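Local coordinates for DUF3218 domain-containing protein (Pseudomonas aeruginosa, PDB 2IGS) that is of unknown function but belongs to a family placed in the lysozyme clan, consistent with a lysozyme-like fold, at residues 121-135 against 146-158. Numbering follows the deposited sequence.
Sequences FKGSPNVYPTDVGFS and SGLLVSYGVNLRT. With ACY (acetic acid), chain V.
Gly133 and Leu149 form the hydrogen-bonded pair where strand 132-134 runs antiparallel to strand 148-150, in the small three-stranded sheet of this mainly helical, probably lysozyme-like chain. Gly133 N donates to Leu149 O at 2.8 Å. Asn126 ND2 donates to Leu149 O at 3.1 Å, from the opposite face of the carbonyl plane. Asn126 ND2 also donates to Ser151 O at 2.9 Å, in the carbonyl plane and on a lone pair. Beside it, Ser124 OG accepts from Asn126 N, an ST turn that probably helps hold Asn126 in place.

In the turn after strand 148-150, the Tyr152 ring has Pro129 CA over one face, and Tyr152 OH donates to Val127 O at 2.7 Å. Ser151 OG donates to Pro129 O at 2.8 Å, in the carbonyl plane; chi1 of -169°, which puts OG trans to N, brings it there. Pro45, Leu48 and His49 also touch the tyrosine, which joins the sheet's turn to helix 35-48 and the loop after it.

At the other strand end, Ser146 OG donates to Ser135 O. Gly147 N donates to Ser135 OG at 2.8 Å. Ser135 OG donates to atom O of an acetic acid, probably from the crystallisation liquor, at 3.2 Å.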
loop_
_atom_site.group_PDB
_atom_site.type_symbol
_atom_site.label_atom_id
_atom_site.label_comp_id
_atom_site.label_asym_id
_atom_site.label_seq_id
_atom_site.Cartn_x
_atom_site.Cartn_y
_atom_site.Cartn_z
ATOM N N PHE F 121 -13.435 -15.086 21.485
ATOM C CA PHE F 121 -14.180 -16.349 21.693
ATOM C C PHE F 121 -15.299 -16.580 20.691
ATOM O O PHE F 121 -16.040 -17.567 20.796
ATOM C CB PHE F 121 -14.779 -16.434 23.114
ATOM C CG PHE F 121 -13.787 -16.227 24.222
ATOM C CD1 PHE F 121 -12.539 -16.849 24.196
ATOM C CD2 PHE F 121 -14.122 -15.434 25.321
ATOM C CE1 PHE F 121 -11.608 -16.647 25.244
ATOM C CE2 PHE F 121 -13.205 -15.213 26.376
ATOM C CZ PHE F 121 -11.940 -15.826 26.339
ATOM N N LYS F 122 -15.434 -15.679 19.721
ATOM C CA LYS F 122 -16.544 -15.745 18.771
ATOM C C LYS F 122 -16.189 -16.491 17.493
ATOM O O LYS F 122 -15.011 -16.816 17.247
ATOM C CB LYS F 122 -17.055 -14.340 18.471
ATOM C CG LYS F 122 -17.622 -13.658 19.705
ATOM C CD LYS F 122 -18.131 -12.281 19.425
ATOM C CE LYS F 122 -18.690 -11.652 20.671
ATOM N NZ LYS F 122 -18.794 -10.166 20.513
ATOM N N GLY F 123 -17.201 -16.803 16.689
ATOM C CA GLY F 123 -16.952 -17.328 15.344
ATOM C C GLY F 123 -16.450 -18.766 15.158
ATOM O O GLY F 123 -16.062 -19.151 14.047
ATOM N N SER F 124 -16.437 -19.572 16.213
ATOM C CA SER F 124 -16.432 -21.014 15.995
ATOM C C SER F 124 -17.910 -21.404 15.828
ATOM O O SER F 124 -18.805 -20.605 16.131
ATOM C CB SER F 124 -15.740 -21.759 17.145
ATOM O OG SER F 124 -16.656 -22.051 18.183
ATOM N N PRO F 125 -18.191 -22.607 15.322
ATOM C CA PRO F 125 -19.601 -22.927 15.117
ATOM C C PRO F 125 -20.266 -23.468 16.392
ATOM O O PRO F 125 -21.430 -23.862 16.380
ATOM C CB PRO F 125 -19.559 -23.998 14.027
ATOM C CG PRO F 125 -18.123 -24.429 13.904
ATOM C CD PRO F 125 -17.320 -23.724 14.941
ATOM N N ASN F 126 -19.507 -23.483 17.475
ATOM C CA ASN F 126 -19.944 -24.024 18.770
ATOM C C ASN F 126 -20.689 -22.968 19.566
ATOM O O ASN F 126 -20.136 -21.905 19.829
ATOM C CB ASN F 126 -18.721 -24.497 19.552
ATOM C CG ASN F 126 -18.159 -25.800 19.025
ATOM O OD1 ASN F 126 -18.813 -26.514 18.263
ATOM N ND2 ASN F 126 -16.952 -26.133 19.454
ATOM N N VAL F 127 -21.945 -23.262 19.912
ATOM C CA VAL F 127 -22.828 -22.360 20.655
ATOM C C VAL F 127 -22.673 -22.525 22.191
ATOM O O VAL F 127 -22.785 -21.547 22.952
ATOM C CB VAL F 127 -24.332 -22.571 20.237
ATOM C CG1 VAL F 127 -25.249 -21.726 21.063
ATOM C CG2 VAL F 127 -24.560 -22.253 18.764
ATOM N N TYR F 128 -22.416 -23.756 22.638
ATOM C CA TYR F 128 -22.294 -24.097 24.071
ATOM C C TYR F 128 -20.848 -24.270 24.531
ATOM O O TYR F 128 -19.999 -24.686 23.740
ATOM C CB TYR F 128 -23.134 -25.341 24.366
ATOM C CG TYR F 128 -24.574 -25.076 24.005
ATOM C CD1 TYR F 128 -25.368 -24.268 24.811
ATOM C CD2 TYR F 128 -25.106 -25.557 22.823
ATOM C CE1 TYR F 128 -26.668 -23.984 24.471
ATOM C CE2 TYR F 128 -26.416 -25.274 22.456
ATOM C CZ TYR F 128 -27.185 -24.471 23.287
ATOM O OH TYR F 128 -28.488 -24.198 22.949
ATOM N N PRO F 129 -20.548 -23.958 25.814
ATOM C CA PRO F 129 -19.134 -24.000 26.200
ATOM C C PRO F 129 -18.576 -25.412 26.200
ATOM O O PRO F 129 -17.378 -25.600 26.041
ATOM C CB PRO F 129 -19.135 -23.398 27.616
ATOM C CG PRO F 129 -20.506 -23.639 28.127
ATOM C CD PRO F 129 -21.408 -23.549 26.935
ATOM N N THR F 130 -19.455 -26.396 26.366
ATOM C CA THR F 130 -19.078 -27.791 26.408
ATOM C C THR F 130 -19.129 -28.465 25.035
ATOM O O THR F 130 -18.978 -29.682 24.937
ATOM C CB THR F 130 -20.017 -28.566 27.329
ATOM O OG1 THR F 130 -21.366 -28.286 26.943
ATOM C CG2 THR F 130 -19.809 -28.144 28.790
ATOM N N ASP F 131 -19.361 -27.699 23.974
ATOM C CA ASP F 131 -19.503 -28.316 22.655
ATOM C C ASP F 131 -18.171 -28.951 22.213
ATOM O O ASP F 131 -17.055 -28.439 22.514
ATOM C CB ASP F 131 -19.997 -27.300 21.607
ATOM C CG ASP F 131 -21.533 -27.194 21.537
ATOM O OD1 ASP F 131 -22.250 -28.093 22.015
ATOM O OD2 ASP F 131 -22.041 -26.187 20.994
ATOM N N VAL F 132 -18.307 -30.084 21.529
ATOM C CA VAL F 132 -17.193 -30.752 20.871
ATOM C C VAL F 132 -17.574 -30.995 19.414
ATOM O O VAL F 132 -18.624 -31.585 19.100
ATOM C CB VAL F 132 -16.765 -32.057 21.592
ATOM C CG1 VAL F 132 -15.511 -32.661 20.946
ATOM C CG2 VAL F 132 -16.508 -31.772 23.083
ATOM N N GLY F 133 -16.734 -30.476 18.526
ATOM C CA GLY F 133 -16.990 -30.542 17.107
ATOM C C GLY F 133 -15.691 -30.733 16.352
ATOM O O GLY F 133 -14.680 -31.139 16.937
ATOM N N PHE F 134 -15.720 -30.410 15.065
ATOM C CA PHE F 134 -14.571 -30.600 14.191
ATOM C C PHE F 134 -13.842 -29.301 13.834
ATOM O O PHE F 134 -14.462 -28.276 13.520
ATOM C CB PHE F 134 -15.012 -31.291 12.913
ATOM C CG PHE F 134 -15.549 -32.692 13.126
ATOM C CD1 PHE F 134 -16.920 -32.932 13.137
ATOM C CD2 PHE F 134 -14.682 -33.762 13.306
ATOM C CE1 PHE F 134 -17.413 -34.227 13.335
ATOM C CE2 PHE F 134 -15.151 -35.033 13.478
ATOM C CZ PHE F 134 -16.529 -35.276 13.502
ATOM N N SER F 135 -12.514 -29.355 13.867
ATOM C CA SER F 135 -11.733 -28.303 13.273
ATOM C C SER F 135 -11.994 -28.308 11.757
ATOM O O SER F 135 -12.528 -29.267 11.187
ATOM C CB SER F 135 -10.249 -28.439 13.607
ATOM O OG SER F 135 -9.634 -29.499 12.903
ATOM N N SER F 146 -8.849 -32.698 9.587
ATOM C CA SER F 146 -9.533 -32.099 10.734
ATOM C C SER F 146 -9.431 -32.932 12.007
ATOM O O SER F 146 -9.280 -34.162 11.958
ATOM C CB SER F 146 -11.024 -31.873 10.431
ATOM O OG SER F 146 -11.190 -30.932 9.387
ATOM N N GLY F 147 -9.526 -32.250 13.147
ATOM C CA GLY F 147 -9.554 -32.895 14.447
ATOM C C GLY F 147 -10.616 -32.266 15.314
ATOM O O GLY F 147 -11.653 -31.852 14.825
ATOM N N LEU F 148 -10.333 -32.175 16.605
ATOM C CA LEU F 148 -11.282 -31.700 17.595
ATOM C C LEU F 148 -11.291 -30.184 17.736
ATOM O O LEU F 148 -10.247 -29.550 17.942
ATOM C CB LEU F 148 -10.913 -32.300 18.959
ATOM C CG LEU F 148 -11.519 -33.606 19.477
ATOM C CD1 LEU F 148 -12.492 -34.197 18.500
ATOM C CD2 LEU F 148 -10.441 -34.597 19.915
ATOM N N LEU F 149 -12.489 -29.620 17.680
ATOM C CA LEU F 149 -12.711 -28.235 18.038
ATOM C C LEU F 149 -13.659 -28.139 19.250
ATOM O O LEU F 149 -14.857 -28.441 19.159
ATOM C CB LEU F 149 -13.238 -27.440 16.833
ATOM C CG LEU F 149 -13.427 -25.940 17.053
ATOM C CD1 LEU F 149 -12.080 -25.245 17.430
ATOM C CD2 LEU F 149 -14.055 -25.336 15.797
ATOM N N VAL F 150 -13.120 -27.678 20.377
ATOM C CA VAL F 150 -13.820 -27.793 21.639
ATOM C C VAL F 150 -14.167 -26.415 22.190
ATOM O O VAL F 150 -13.358 -25.477 22.114
ATOM C CB VAL F 150 -12.933 -28.642 22.631
ATOM C CG1 VAL F 150 -13.417 -28.560 24.054
ATOM C CG2 VAL F 150 -12.864 -30.074 22.166
ATOM N N SER F 151 -15.374 -26.272 22.724
ATOM C CA SER F 151 -15.804 -25.014 23.336
ATOM C C SER F 151 -15.695 -23.836 22.359
ATOM O O SER F 151 -15.866 -23.985 21.149
ATOM C CB SER F 151 -14.978 -24.728 24.609
ATOM O OG SER F 151 -15.530 -23.664 25.361
ATOM N N TYR F 152 -15.415 -22.655 22.892
ATOM C CA TYR F 152 -15.457 -21.434 22.096
ATOM C C TYR F 152 -14.127 -21.143 21.397
ATOM O O TYR F 152 -13.489 -20.104 21.615
ATOM C CB TYR F 152 -15.919 -20.267 22.964
ATOM C CG TYR F 152 -17.338 -20.428 23.513
ATOM C CD1 TYR F 152 -18.386 -20.850 22.686
ATOM C CD2 TYR F 152 -17.639 -20.107 24.843
ATOM C CE1 TYR F 152 -19.663 -20.968 23.164
ATOM C CE2 TYR F 152 -18.930 -20.220 25.323
ATOM C CZ TYR F 152 -19.933 -20.663 24.483
ATOM O OH TYR F 152 -21.228 -20.763 24.953
ATOM N N GLY F 153 -13.708 -22.073 20.547
ATOM C CA GLY F 153 -12.433 -21.927 19.844
ATOM C C GLY F 153 -11.207 -22.675 20.336
ATOM O O GLY F 153 -10.100 -22.426 19.815
ATOM N N VAL F 154 -11.362 -23.600 21.298
ATOM C CA VAL F 154 -10.220 -24.477 21.684
ATOM C C VAL F 154 -9.924 -25.543 20.612
ATOM O O VAL F 154 -10.473 -26.642 20.611
ATOM C CB VAL F 154 -10.344 -25.120 23.108
ATOM C CG1 VAL F 154 -9.010 -25.795 23.526
ATOM C CG2 VAL F 154 -10.740 -24.094 24.117
ATOM N N ASN F 155 -9.007 -25.204 19.725
ATOM C CA ASN F 155 -8.654 -26.036 18.597
ATOM C C ASN F 155 -7.550 -27.014 18.969
ATOM O O ASN F 155 -6.350 -26.693 18.919
ATOM C CB ASN F 155 -8.224 -25.147 17.424
ATOM C CG ASN F 155 -8.298 -25.876 16.077
ATOM O OD1 ASN F 155 -8.001 -27.073 15.974
ATOM N ND2 ASN F 155 -8.695 -25.152 15.043
ATOM N N LEU F 156 -7.963 -28.220 19.331
ATOM C CA LEU F 156 -7.041 -29.207 19.844
ATOM C C LEU F 156 -6.150 -29.791 18.733
ATOM O O LEU F 156 -5.004 -30.137 18.990
ATOM C CB LEU F 156 -7.813 -30.305 20.608
ATOM C CG LEU F 156 -8.560 -29.944 21.898
ATOM C CD1 LEU F 156 -9.214 -31.200 22.481
ATOM C CD2 LEU F 156 -7.641 -29.311 22.924
ATOM N N ARG F 157 -6.695 -29.878 17.520
ATOM C CA ARG F 157 -6.023 -30.411 16.333
ATOM C C ARG F 157 -4.787 -29.606 15.991
ATOM O O ARG F 157 -3.762 -30.119 15.552
ATOM C CB ARG F 157 -6.972 -30.353 15.135
ATOM C CG ARG F 157 -6.338 -30.682 13.775
ATOM C CD ARG F 157 -5.954 -32.148 13.687
ATOM N NE ARG F 157 -5.313 -32.483 12.421
ATOM C CZ ARG F 157 -4.015 -32.316 12.175
ATOM N NH1 ARG F 157 -3.217 -31.810 13.111
ATOM N NH2 ARG F 157 -3.510 -32.640 10.992
ATOM N N THR F 158 -4.918 -28.319 16.236
ATOM C CA THR F 158 -3.976 -27.355 15.801
ATOM C C THR F 158 -3.008 -26.985 16.939
ATOM O O THR F 158 -1.930 -26.435 16.704
ATOM C CB THR F 158 -4.816 -26.195 15.268
ATOM O OG1 THR F 158 -4.644 -26.109 13.848
ATOM C CG2 THR F 158 -4.559 -24.895 15.967
HETATM C C ACY V . -6.888 -28.714 9.760
HETATM O O ACY V . -7.755 -28.337 10.634
HETATM O OXT ACY V . -7.067 -28.862 8.503
HETATM C CH3 ACY V . -5.500 -29.030 10.240
#